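Local coordinates for protein putative aminopeptidase (Leishmania major, PDB 5NTH) that probably acts as a manganese-dependent leucyl aminopeptidase of the M17 family, removing residues from the N terminus of peptides, and is bound here to the inhibitor actinonin, at residues V18-Q23 / T171-K176; S147-A152 / E207-S212; V230-I235 / V354-A359; E234-Y239 / V277-R282. One frame throughout, in Å; residues are numbered along the deposited sequence.

In the fold
From the N terminus, contact 1 opens on helix 12-26 and closes a loop of nearly 150 residues at the turn before strand 181-185. Contact 2 opens inside that loop and closes beyond it, on helix 203-221, so the two cross. Contacts 3 and 4 follow contacts 1 and 2 in the chain, and both start from helix 229-243. Contact 4 closes first, on strand 275-282. Contact 3 closes on the neighbouring strand 349-361, so together they lay one helix over one sheet. Contact 1 touches this pair, because Tyr21 and Val22 pack on helix 229-243. Contact 2 stands apart and joins helix 148-156 to helix 203-221.

Contact 1. Residues V18-Q23 / T171-K176; sequences VSAYVQ and TKAYMK
The ring of Tyr21 has the carbonyl of Ala173 beside it. Ala173 O approaches obliquely, 4.2 Å from Tyr21 CD1. Other neighbours of this ring lie on helix 229-243, at Ile235, and on helix 203-221, at Arg218 and Leu219. The second flat group, the ring of Tyr174, hardly meets helix 12-26. It lies nearly parallel to the ring of Tyr163 and packs on Val375 of a neighbouring subunit. The direct touch is made by the methyl group of Ala173. Its CB sits 3.9 Å from Ala20 CB and 3.8 Å from Ala20 O. The same methyl is 4.1 Å from Tyr21 N, so it rests against the helix backbone between two successive residues. Ala173 and Tyr174 both have positive phi and psi, in the left-handed region. With this backbone bend the CB of Ala173 points toward the helix. On the helix, CG of Tyr21 is anti to the backbone N (chi1 175°). The ring thus runs past the bend, and its hydroxyl reaches a hydrogen bond with Thr222 OG1. No hydrogen bond joins the two segments. Two carbonyls of segment 171-176 are held instead by Arg218 of helix 203-221, whose NH2 bonds Ala173 O and whose NH1 bonds Tyr174 O. The contact itself is therefore small and largely apolar. The arginine fixes the bend next to the Tyr21 ring and probably polarises both carbonyls.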
loop_
_atom_site.group_PDB
_atom_site.type_symbol
_atom_site.label_atom_id
_atom_site.label_comp_id
_atom_site.label_asym_id
_atom_site.label_seq_id
_atom_site.Cartn_x
_atom_site.Cartn_y
_atom_site.Cartn_z
ATOM N N VAL A 18 -27.812 1.350 -30.620
ATOM C CA VAL A 18 -28.163 2.356 -29.601
ATOM C C VAL A 18 -29.592 2.835 -29.842
ATOM O O VAL A 18 -30.327 3.065 -28.879
ATOM C CB VAL A 18 -27.186 3.584 -29.473
ATOM C CG1 VAL A 18 -25.751 3.187 -29.118
ATOM C CG2 VAL A 18 -27.158 4.397 -30.732
ATOM N N SER A 19 -29.993 2.953 -31.114
ATOM C CA SER A 19 -31.381 3.374 -31.470
ATOM C C SER A 19 -32.441 2.430 -30.895
ATOM O O SER A 19 -33.500 2.875 -30.453
ATOM C CB SER A 19 -31.564 3.542 -32.990
ATOM O OG SER A 19 -31.023 4.781 -33.456
ATOM N N ALA A 20 -32.118 1.146 -30.882
ATOM C CA ALA A 20 -32.946 0.119 -30.250
ATOM C C ALA A 20 -32.901 0.182 -28.737
ATOM O O ALA A 20 -33.934 0.004 -28.092
ATOM C CB ALA A 20 -32.526 -1.274 -30.704
ATOM N N TYR A 21 -31.720 0.394 -28.168
ATOM C CA TYR A 21 -31.594 0.583 -26.718
ATOM C C TYR A 21 -32.433 1.775 -26.253
ATOM O O TYR A 21 -33.085 1.719 -25.202
ATOM C CB TYR A 21 -30.140 0.799 -26.275
ATOM C CG TYR A 21 -30.052 1.097 -24.813
ATOM C CD1 TYR A 21 -30.079 0.073 -23.866
ATOM C CD2 TYR A 21 -30.050 2.407 -24.369
ATOM C CE1 TYR A 21 -30.064 0.354 -22.507
ATOM C CE2 TYR A 21 -30.024 2.712 -23.009
ATOM C CZ TYR A 21 -30.017 1.685 -22.086
ATOM O OH TYR A 21 -29.995 2.016 -20.763
ATOM N N VAL A 22 -32.418 2.847 -27.036
ATOM C CA VAL A 22 -33.210 4.029 -26.712
ATOM C C VAL A 22 -34.672 3.630 -26.633
ATOM O O VAL A 22 -35.328 3.893 -25.630
ATOM C CB VAL A 22 -32.982 5.138 -27.737
ATOM C CG1 VAL A 22 -34.000 6.256 -27.590
ATOM C CG2 VAL A 22 -31.579 5.704 -27.571
ATOM N N GLN A 23 -35.158 2.933 -27.657
ATOM C CA GLN A 23 -36.561 2.490 -27.685
ATOM C C GLN A 23 -36.984 1.702 -26.468
ATOM O O GLN A 23 -38.106 1.879 -25.969
ATOM C CB GLN A 23 -36.869 1.658 -28.944
ATOM C CG GLN A 23 -36.917 2.472 -30.215
ATOM C CD GLN A 23 -37.567 3.803 -29.974
ATOM O OE1 GLN A 23 -36.901 4.852 -29.997
ATOM N NE2 GLN A 23 -38.862 3.772 -29.660
ATOM N N THR A 171 -28.737 -8.814 -29.186
ATOM C CA THR A 171 -29.526 -8.772 -30.424
ATOM C C THR A 171 -30.969 -8.341 -30.246
ATOM O O THR A 171 -31.648 -8.105 -31.229
ATOM C CB THR A 171 -29.579 -10.147 -31.152
ATOM O OG1 THR A 171 -30.088 -11.152 -30.286
ATOM C CG2 THR A 171 -28.206 -10.579 -31.611
ATOM N N LYS A 172 -31.428 -8.281 -29.004
ATOM C CA LYS A 172 -32.753 -7.799 -28.628
ATOM C C LYS A 172 -32.633 -6.594 -27.686
ATOM O O LYS A 172 -33.387 -6.469 -26.711
ATOM C CB LYS A 172 -33.504 -8.918 -27.907
ATOM C CG LYS A 172 -33.721 -10.185 -28.713
ATOM C CD LYS A 172 -34.179 -11.295 -27.786
ATOM C CE LYS A 172 -34.867 -12.444 -28.527
ATOM N NZ LYS A 172 -34.165 -13.756 -28.345
ATOM N N ALA A 173 -31.657 -5.731 -27.968
ATOM C CA ALA A 173 -31.502 -4.432 -27.284
ATOM C C ALA A 173 -31.227 -4.526 -25.796
ATOM O O ALA A 173 -31.650 -3.688 -25.032
ATOM C CB ALA A 173 -32.721 -3.556 -27.549
ATOM N N TYR A 174 -30.521 -5.554 -25.380
ATOM C CA TYR A 174 -30.175 -5.694 -23.975
ATOM C C TYR A 174 -31.418 -5.650 -23.053
ATOM O O TYR A 174 -31.339 -5.207 -21.921
ATOM C CB TYR A 174 -29.120 -4.613 -23.585
ATOM C CG TYR A 174 -27.867 -4.652 -24.445
ATOM C CD1 TYR A 174 -27.845 -4.041 -25.696
ATOM C CD2 TYR A 174 -26.707 -5.319 -24.022
ATOM C CE1 TYR A 174 -26.703 -4.075 -26.505
ATOM C CE2 TYR A 174 -25.561 -5.367 -24.825
ATOM C CZ TYR A 174 -25.567 -4.744 -26.075
ATOM O OH TYR A 174 -24.489 -4.773 -26.926
ATOM N N MET A 175 -32.560 -6.120 -23.535
ATOM C CA MET A 175 -33.806 -5.970 -22.816
ATOM C C MET A 175 -34.481 -7.307 -22.653
ATOM O O MET A 175 -34.880 -7.897 -23.634
ATOM C CB MET A 175 -34.735 -5.082 -23.613
ATOM C CG MET A 175 -36.140 -4.980 -23.056
ATOM S SD MET A 175 -36.109 -4.087 -21.496
ATOM C CE MET A 175 -37.819 -3.514 -21.439
ATOM N N LYS A 176 -34.658 -7.740 -21.414
ATOM C CA LYS A 176 -35.337 -8.973 -21.104
ATOM C C LYS A 176 -36.411 -8.735 -20.050
ATOM O O LYS A 176 -36.146 -8.186 -19.009
ATOM C CB LYS A 176 -34.338 -9.977 -20.588
ATOM C CG LYS A 176 -34.855 -11.394 -20.434
ATOM C CD LYS A 176 -33.719 -12.253 -19.898
ATOM C CE LYS A 176 -34.188 -13.418 -19.051
ATOM N NZ LYS A 176 -34.216 -14.675 -19.845
#

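Contact 2. Residues S147-A152 / E207-S212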
loop_
_atom_site.group_PDB
_atom_site.type_symbol
_atom_site.label_atom_id
_atom_site.label_comp_id
_atom_site.label_asym_id
_atom_site.label_seq_id
_atom_site.Cartn_x
_atom_site.Cartn_y
_atom_site.Cartn_z
ATOM N N SER A 147 -49.270 0.908 3.208
ATOM C CA SER A 147 -48.069 0.287 2.715
ATOM C C SER A 147 -47.978 0.131 1.166
ATOM O O SER A 147 -46.953 -0.305 0.631
ATOM C CB SER A 147 -47.890 -1.040 3.443
ATOM O OG SER A 147 -48.855 -2.014 3.073
ATOM N N GLU A 148 -48.987 0.576 0.428
ATOM C CA GLU A 148 -49.008 0.382 -1.029
ATOM C C GLU A 148 -47.759 0.850 -1.786
ATOM O O GLU A 148 -47.266 0.126 -2.653
ATOM C CB GLU A 148 -50.243 1.010 -1.668
ATOM C CG GLU A 148 -51.566 0.361 -1.259
ATOM C CD GLU A 148 -52.203 0.970 -0.016
ATOM O OE1 GLU A 148 -52.076 2.208 0.231
ATOM O OE2 GLU A 148 -52.835 0.197 0.734
ATOM N N THR A 149 -47.239 2.033 -1.484
ATOM C CA THR A 149 -46.087 2.529 -2.263
ATOM C C THR A 149 -44.804 1.750 -1.930
ATOM O O THR A 149 -44.023 1.465 -2.815
ATOM C CB THR A 149 -45.874 4.047 -2.138
ATOM O OG1 THR A 149 -45.670 4.374 -0.772
ATOM C CG2 THR A 149 -47.086 4.807 -2.638
ATOM N N ALA A 150 -44.614 1.384 -0.671
ATOM C CA ALA A 150 -43.499 0.545 -0.257
ATOM C C ALA A 150 -43.548 -0.853 -0.887
ATOM O O ALA A 150 -42.536 -1.388 -1.347
ATOM C CB ALA A 150 -43.468 0.441 1.253
ATOM N N VAL A 151 -44.730 -1.438 -0.925
ATOM C CA VAL A 151 -44.939 -2.665 -1.656
ATOM C C VAL A 151 -44.685 -2.454 -3.151
ATOM O O VAL A 151 -43.958 -3.226 -3.754
ATOM C CB VAL A 151 -46.359 -3.234 -1.432
ATOM C CG1 VAL A 151 -46.572 -4.526 -2.228
ATOM C CG2 VAL A 151 -46.576 -3.533 0.038
ATOM N N ALA A 152 -45.256 -1.446 -3.781
ATOM C CA ALA A 152 -45.021 -1.336 -5.214
ATOM C C ALA A 152 -43.507 -1.251 -5.508
ATOM O O ALA A 152 -42.991 -1.965 -6.395
ATOM C CB ALA A 152 -45.751 -0.159 -5.800
ATOM N N GLU A 207 -48.496 1.506 -10.721
ATOM C CA GLU A 207 -47.884 1.139 -11.998
ATOM C C GLU A 207 -46.876 2.184 -12.489
ATOM O O GLU A 207 -45.799 1.848 -13.020
ATOM C CB GLU A 207 -48.970 0.880 -13.045
ATOM C CG GLU A 207 -49.674 -0.456 -12.822
ATOM C CD GLU A 207 -51.071 -0.560 -13.438
ATOM O OE1 GLU A 207 -51.901 0.365 -13.320
ATOM O OE2 GLU A 207 -51.357 -1.606 -14.040
ATOM N N ALA A 208 -47.216 3.449 -12.329
ATOM C CA ALA A 208 -46.287 4.500 -12.704
ATOM C C ALA A 208 -45.004 4.444 -11.858
ATOM O O ALA A 208 -43.912 4.619 -12.409
ATOM C CB ALA A 208 -46.956 5.851 -12.588
ATOM N N ILE A 209 -45.145 4.176 -10.547
ATOM C CA ILE A 209 -43.989 3.929 -9.652
ATOM C C ILE A 209 -43.183 2.710 -10.112
ATOM O O ILE A 209 -41.969 2.802 -10.300
ATOM C CB ILE A 209 -44.419 3.795 -8.181
ATOM C CG1 ILE A 209 -44.731 5.172 -7.617
ATOM C CG2 ILE A 209 -43.326 3.225 -7.321
ATOM C CD1 ILE A 209 -45.532 5.125 -6.318
ATOM N N CYS A 210 -43.851 1.578 -10.306
ATOM C CA CYS A 210 -43.163 0.359 -10.744
ATOM C C CYS A 210 -42.385 0.621 -12.018
ATOM O O CYS A 210 -41.216 0.313 -12.073
ATOM C CB CYS A 210 -44.140 -0.790 -10.958
ATOM S SG CYS A 210 -44.788 -1.433 -9.407
ATOM N N THR A 211 -43.032 1.225 -13.016
ATOM C CA THR A 211 -42.372 1.567 -14.281
ATOM C C THR A 211 -41.160 2.467 -14.061
ATOM O O THR A 211 -40.104 2.226 -14.658
ATOM C CB THR A 211 -43.345 2.247 -15.258
ATOM O OG1 THR A 211 -44.326 1.309 -15.697
ATOM C CG2 THR A 211 -42.647 2.797 -16.495
ATOM N N SER A 212 -41.326 3.498 -13.230
ATOM C CA SER A 212 -40.234 4.405 -12.931
ATOM C C SER A 212 -39.102 3.766 -12.125
ATOM O O SER A 212 -37.947 4.063 -12.381
ATOM C CB SER A 212 -40.708 5.691 -12.215
ATOM O OG SER A 212 -41.023 6.721 -13.150
#
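Ala152 and Cys210 meet where helix 148-156, from the N-terminal domain, packs on helix 203-221. The axes of the short segments cross at -34° and come within 9.6 Å. The packing is tight here: Cys210 SG lies 3.9 Å from Ala152 CB and 3.5 Å from Ala152 O. Phe34 of strand 32-34 touches both residues. A second close point lies toward the N-terminal ends, where Ile209 CD1 reaches Thr149 CG2 at 4.0 Å. These two side chains cross obliquely. With CG2 anti to its carbonyl carbon, Thr149 gives this methyl to Ile209, while its OG1 makes a hydrogen bond with Glu533 of helix 528-536. That helix also packs on Ile209. Between the two close points the fit is looser, with Ile209 CG2 4.4 Å from Ala152 CB. All four touching residues are buried. The more open side is the other flank of helix 203-221, where Glu207 and Thr211 are partly exposed. The contact joins the helix before strand 181-185 to the long helix that packs through Ser212 on helix 323-341. On the open flank, Thr211 OG1 donates a hydrogen bond to Glu207 O (3.1 Å), tilted 34° from the carbonyl plane, while Thr211 N reaches the same oxygen from the opposite face.

Contact 3. Residues V230-I235 / V354-A359; sequences VVYAEI and VTLCLA
Tyr232 and Leu358 are brought together by different first torsions. Tyr232 CG is roughly anti to its backbone N (chi1 -156°), which swings the ring from the helix toward the sheet. Leu358 CG lies beside its own N, anti to the carbonyl carbon (chi1 -55°), and extends its methyls toward the helix. The two side chains cross at about a right angle. Leu358 CD2 touches the ring at two neighbouring carbons, 3.8 Å from Tyr232 CD2 and 3.9 Å from Tyr232 CE2. On the same side of the ring plane, but toward its other flank, Leu356 CD1 lies 4.4 Å from Tyr232 CE1. Both methyls come in obliquely. Leu356 and Leu358 are two apart on the strand, so both face the helix. The second methyl of Leu358, CD1, lies 4.5 Å from Ala233 CB. The two leucines line one side of the ring. Its hydroxyl forms a hydrogen bond with Ser325 OG of helix 323-341. Here helix 229-243 covers the mixed sheet of the catalytic domain. The axis of segment 230-235 runs at 151° to that of strand segment 354-359. On the other side of this strand, Thr355 and Cys357 make backbone hydrogen bonds with Gly297, next to the manganese ligand Lys298. The side chain of Leu358 is about 8 Å from that of Lys298 and about 13 Å from a manganese ion. No hydrogen bond crosses between the segments, so the contact probably rests on apolar packing and exclusion of water. It forms a buried apolar layer near the metal site, with the Tyr232 hydroxyl satisfied by Ser325.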
loop_
_atom_site.group_PDB
_atom_site.type_symbol
_atom_site.label_atom_id
_atom_site.label_comp_id
_atom_site.label_asym_id
_atom_site.label_seq_id
_atom_site.Cartn_x
_atom_site.Cartn_y
_atom_site.Cartn_z
ATOM N N VAL A 230 -24.798 11.439 -24.445
ATOM C CA VAL A 230 -25.607 11.776 -25.625
ATOM C C VAL A 230 -26.852 10.906 -25.686
ATOM O O VAL A 230 -27.912 11.350 -26.124
ATOM C CB VAL A 230 -24.785 11.684 -26.926
ATOM C CG1 VAL A 230 -25.662 11.808 -28.159
ATOM C CG2 VAL A 230 -23.759 12.807 -26.947
ATOM N N VAL A 231 -26.716 9.673 -25.234
ATOM C CA VAL A 231 -27.807 8.735 -25.308
ATOM C C VAL A 231 -28.778 9.084 -24.202
ATOM O O VAL A 231 -29.960 9.267 -24.468
ATOM C CB VAL A 231 -27.330 7.274 -25.180
ATOM C CG1 VAL A 231 -28.511 6.319 -24.971
ATOM C CG2 VAL A 231 -26.567 6.871 -26.430
ATOM N N TYR A 232 -28.261 9.177 -22.974
ATOM C CA TYR A 232 -29.029 9.624 -21.818
ATOM C C TYR A 232 -29.806 10.895 -22.159
ATOM O O TYR A 232 -30.957 11.028 -21.776
ATOM C CB TYR A 232 -28.102 9.908 -20.654
ATOM C CG TYR A 232 -28.706 9.834 -19.281
ATOM C CD1 TYR A 232 -30.087 9.886 -19.064
ATOM C CD2 TYR A 232 -27.876 9.728 -18.171
ATOM C CE1 TYR A 232 -30.611 9.815 -17.791
ATOM C CE2 TYR A 232 -28.384 9.654 -16.889
ATOM C CZ TYR A 232 -29.750 9.702 -16.689
ATOM O OH TYR A 232 -30.262 9.629 -15.386
ATOM N N ALA A 233 -29.197 11.815 -22.902
ATOM C CA ALA A 233 -29.911 13.042 -23.329
ATOM C C ALA A 233 -31.022 12.820 -24.369
ATOM O O ALA A 233 -32.079 13.459 -24.329
ATOM C CB ALA A 233 -28.929 14.050 -23.880
ATOM N N GLU A 234 -30.772 11.943 -25.322
ATOM C CA GLU A 234 -31.792 11.620 -26.300
ATOM C C GLU A 234 -33.049 11.001 -25.620
ATOM O O GLU A 234 -34.192 11.222 -26.059
ATOM C CB GLU A 234 -31.192 10.681 -27.328
ATOM C CG GLU A 234 -32.005 10.527 -28.591
ATOM C CD GLU A 234 -31.408 9.462 -29.477
ATOM O OE1 GLU A 234 -30.250 9.638 -29.945
ATOM O OE2 GLU A 234 -32.089 8.431 -29.658
ATOM N N ILE A 235 -32.810 10.244 -24.548
ATOM C CA ILE A 235 -33.845 9.567 -23.819
ATOM C C ILE A 235 -34.675 10.621 -23.121
ATOM O O ILE A 235 -35.903 10.642 -23.252
ATOM C CB ILE A 235 -33.283 8.536 -22.808
ATOM C CG1 ILE A 235 -32.836 7.256 -23.526
ATOM C CG2 ILE A 235 -34.337 8.111 -21.796
ATOM C CD1 ILE A 235 -32.086 6.255 -22.661
ATOM N N VAL A 354 -36.582 19.141 -13.156
ATOM C CA VAL A 354 -35.514 18.165 -12.859
ATOM C C VAL A 354 -34.319 18.491 -13.714
ATOM O O VAL A 354 -34.467 18.662 -14.917
ATOM C CB VAL A 354 -35.931 16.677 -13.016
ATOM C CG1 VAL A 354 -36.501 16.361 -14.402
ATOM C CG2 VAL A 354 -34.751 15.762 -12.682
ATOM N N THR A 355 -33.154 18.593 -13.072
ATOM C CA THR A 355 -31.916 18.947 -13.751
ATOM C C THR A 355 -30.920 17.777 -13.694
ATOM O O THR A 355 -30.507 17.327 -12.631
ATOM C CB THR A 355 -31.316 20.235 -13.165
ATOM O OG1 THR A 355 -32.207 21.325 -13.423
ATOM C CG2 THR A 355 -29.971 20.556 -13.809
ATOM N N LEU A 356 -30.541 17.298 -14.859
ATOM C CA LEU A 356 -29.564 16.237 -14.956
ATOM C C LEU A 356 -28.199 16.793 -15.227
ATOM O O LEU A 356 -27.980 17.432 -16.264
ATOM C CB LEU A 356 -29.950 15.286 -16.068
ATOM C CG LEU A 356 -31.376 14.811 -15.880
ATOM C CD1 LEU A 356 -31.786 13.965 -17.074
ATOM C CD2 LEU A 356 -31.485 14.028 -14.578
ATOM N N CYS A 357 -27.277 16.534 -14.305
ATOM C CA CYS A 357 -25.907 16.999 -14.487
ATOM C C CYS A 357 -25.074 15.937 -15.161
ATOM O O CYS A 357 -24.473 15.130 -14.476
ATOM C CB CYS A 357 -25.299 17.357 -13.152
ATOM S SG CYS A 357 -26.300 18.525 -12.222
ATOM N N LEU A 358 -25.020 15.960 -16.492
ATOM C CA LEU A 358 -24.447 14.858 -17.276
ATOM C C LEU A 358 -23.018 15.082 -17.675
ATOM O O LEU A 358 -22.709 16.163 -18.152
ATOM C CB LEU A 358 -25.235 14.641 -18.560
ATOM C CG LEU A 358 -26.716 14.402 -18.341
ATOM C CD1 LEU A 358 -27.370 14.083 -19.663
ATOM C CD2 LEU A 358 -26.944 13.268 -17.355
ATOM N N ALA A 359 -22.197 14.029 -17.529
ATOM C CA ALA A 359 -20.768 14.052 -17.856
ATOM C C ALA A 359 -20.134 12.719 -17.552
ATOM O O ALA A 359 -20.589 12.033 -16.644
ATOM C CB ALA A 359 -20.055 15.105 -17.028
#

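Contact 4. Residues E234-Y239 / V277-R282; sequences EIAAAY and VTLRYR
Ala236 is the residue of segment 234-239 that touches segment 277-282. Its methyl faces the sheet and meets two side chains. Ala236 CB lies 4.1 Å from Val277 CG1 and 4.3 Å from Leu279 CD1. The other leucine methyl, CD2, comes up to the helix backbone, 3.8 Å from Ala236 O. Leu279 therefore straddles the alanine, with one methyl at its side chain and one at its carbonyl. Val277 CG1 is anti to the backbone N (chi1 -176°), and this places that branch against the helix. No hydrogen bond joins the segments. A second shell sets the positions of this first one. Leu279 packs on Phe332 of helix 323-341 and on Val354 of the next strand. Val277 and Leu279 make backbone hydrogen bonds with Leu356 and Val354, and between them Thr278 OG1 bonds Thr355 OG1 from the other face of the sheet. On the helix, the ring of Tyr239 leads away from the strand. Ile235 CG2 lies in plane at the edge of this ring, and the Tyr239 hydroxyl bonds Cys25 O, so helix 12-26 is tied on behind. The CA atoms of Ala236 and Val277 are 7.9 Å apart. This is the helix-on-sheet packing of an alpha/beta fold, here on the mixed sheet of the M17 catalytic domain.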
loop_
_atom_site.group_PDB
_atom_site.type_symbol
_atom_site.label_atom_id
_atom_site.label_comp_id
_atom_site.label_asym_id
_atom_site.label_seq_id
_atom_site.Cartn_x
_atom_site.Cartn_y
_atom_site.Cartn_z
ATOM N N GLU A 234 -30.772 11.943 -25.322
ATOM C CA GLU A 234 -31.792 11.620 -26.300
ATOM C C GLU A 234 -33.049 11.001 -25.620
ATOM O O GLU A 234 -34.192 11.222 -26.059
ATOM C CB GLU A 234 -31.192 10.681 -27.328
ATOM C CG GLU A 234 -32.005 10.527 -28.591
ATOM C CD GLU A 234 -31.408 9.462 -29.477
ATOM O OE1 GLU A 234 -30.250 9.638 -29.945
ATOM O OE2 GLU A 234 -32.089 8.431 -29.658
ATOM N N ILE A 235 -32.810 10.244 -24.548
ATOM C CA ILE A 235 -33.845 9.567 -23.819
ATOM C C ILE A 235 -34.675 10.621 -23.121
ATOM O O ILE A 235 -35.903 10.642 -23.252
ATOM C CB ILE A 235 -33.283 8.536 -22.808
ATOM C CG1 ILE A 235 -32.836 7.256 -23.526
ATOM C CG2 ILE A 235 -34.337 8.111 -21.796
ATOM C CD1 ILE A 235 -32.086 6.255 -22.661
ATOM N N ALA A 236 -33.992 11.498 -22.397
ATOM C CA ALA A 236 -34.631 12.608 -21.697
ATOM C C ALA A 236 -35.490 13.450 -22.640
ATOM O O ALA A 236 -36.617 13.793 -22.290
ATOM C CB ALA A 236 -33.595 13.476 -20.995
ATOM N N ALA A 237 -34.986 13.733 -23.841
ATOM C CA ALA A 237 -35.799 14.397 -24.870
ATOM C C ALA A 237 -37.113 13.640 -25.185
ATOM O O ALA A 237 -38.193 14.219 -25.079
ATOM C CB ALA A 237 -34.991 14.614 -26.137
ATOM N N ALA A 238 -37.039 12.352 -25.517
ATOM C CA ALA A 238 -38.261 11.579 -25.806
ATOM C C ALA A 238 -39.269 11.641 -24.654
ATOM O O ALA A 238 -40.459 11.787 -24.881
ATOM C CB ALA A 238 -37.931 10.122 -26.160
ATOM N N TYR A 239 -38.798 11.530 -23.418
ATOM C CA TYR A 239 -39.702 11.608 -22.281
ATOM C C TYR A 239 -40.283 13.024 -22.194
ATOM O O TYR A 239 -41.432 13.202 -21.800
ATOM C CB TYR A 239 -39.030 11.149 -20.974
ATOM C CG TYR A 239 -39.151 9.661 -20.790
ATOM C CD1 TYR A 239 -40.378 9.081 -20.435
ATOM C CD2 TYR A 239 -38.071 8.813 -21.015
ATOM C CE1 TYR A 239 -40.516 7.701 -20.284
ATOM C CE2 TYR A 239 -38.197 7.429 -20.857
ATOM C CZ TYR A 239 -39.427 6.881 -20.504
ATOM O OH TYR A 239 -39.562 5.518 -20.364
ATOM N N VAL A 277 -29.204 19.113 -18.527
ATOM C CA VAL A 277 -30.481 18.852 -19.125
ATOM C C VAL A 277 -31.500 19.060 -18.022
ATOM O O VAL A 277 -31.376 18.453 -16.946
ATOM C CB VAL A 277 -30.577 17.415 -19.637
ATOM C CG1 VAL A 277 -31.902 17.201 -20.365
ATOM C CG2 VAL A 277 -29.398 17.084 -20.535
ATOM N N THR A 278 -32.489 19.919 -18.294
ATOM C CA THR A 278 -33.534 20.203 -17.344
ATOM C C THR A 278 -34.893 20.058 -18.002
ATOM O O THR A 278 -35.142 20.632 -19.065
ATOM C CB THR A 278 -33.433 21.604 -16.768
ATOM O OG1 THR A 278 -32.254 21.707 -15.966
ATOM C CG2 THR A 278 -34.676 21.901 -15.895
ATOM N N LEU A 279 -35.761 19.287 -17.345
ATOM C CA LEU A 279 -37.153 19.118 -17.732
ATOM C C LEU A 279 -37.969 19.797 -16.670
ATOM O O LEU A 279 -37.636 19.700 -15.485
ATOM C CB LEU A 279 -37.538 17.637 -17.784
ATOM C CG LEU A 279 -37.144 16.908 -19.066
ATOM C CD1 LEU A 279 -35.638 16.812 -19.206
ATOM C CD2 LEU A 279 -37.772 15.522 -19.136
ATOM N N ARG A 280 -39.038 20.471 -17.083
ATOM C CA ARG A 280 -39.925 21.151 -16.132
ATOM C C ARG A 280 -41.382 21.217 -16.611
ATOM O O ARG A 280 -41.647 21.448 -17.796
ATOM C CB ARG A 280 -39.407 22.552 -15.848
ATOM C CG ARG A 280 -39.292 23.413 -17.107
ATOM C CD ARG A 280 -39.192 24.901 -16.800
ATOM N NE ARG A 280 -40.182 25.335 -15.779
ATOM C CZ ARG A 280 -41.316 26.009 -15.984
ATOM N NH1 ARG A 280 -41.698 26.383 -17.201
ATOM N NH2 ARG A 280 -42.076 26.315 -14.938
ATOM N N TYR A 281 -42.300 21.026 -15.664
ATOM C CA TYR A 281 -43.745 21.085 -15.892
ATOM C C TYR A 281 -44.347 22.118 -14.965
ATOM O O TYR A 281 -44.040 22.102 -13.759
ATOM C CB TYR A 281 -44.388 19.740 -15.577
ATOM C CG TYR A 281 -45.821 19.534 -16.047
ATOM C CD1 TYR A 281 -46.183 19.705 -17.379
ATOM C CD2 TYR A 281 -46.796 19.077 -15.165
ATOM C CE1 TYR A 281 -47.502 19.457 -17.812
ATOM C CE2 TYR A 281 -48.117 18.829 -15.567
ATOM C CZ TYR A 281 -48.481 19.024 -16.897
ATOM O OH TYR A 281 -49.794 18.775 -17.299
ATOM N N ARG A 282 -45.151 23.025 -15.546
ATOM C CA ARG A 282 -46.144 23.793 -14.798
ATOM C C ARG A 282 -47.422 22.976 -14.739
ATOM O O ARG A 282 -47.972 22.563 -15.774
ATOM C CB ARG A 282 -46.458 25.158 -15.414
ATOM C CG ARG A 282 -47.467 26.017 -14.578
ATOM C CD ARG A 282 -47.625 27.460 -15.084
ATOM N NE ARG A 282 -46.315 27.881 -15.613
ATOM C CZ ARG A 282 -45.449 28.753 -15.071
ATOM N NH1 ARG A 282 -44.275 28.938 -15.692
ATOM N NH2 ARG A 282 -45.732 29.456 -13.962
#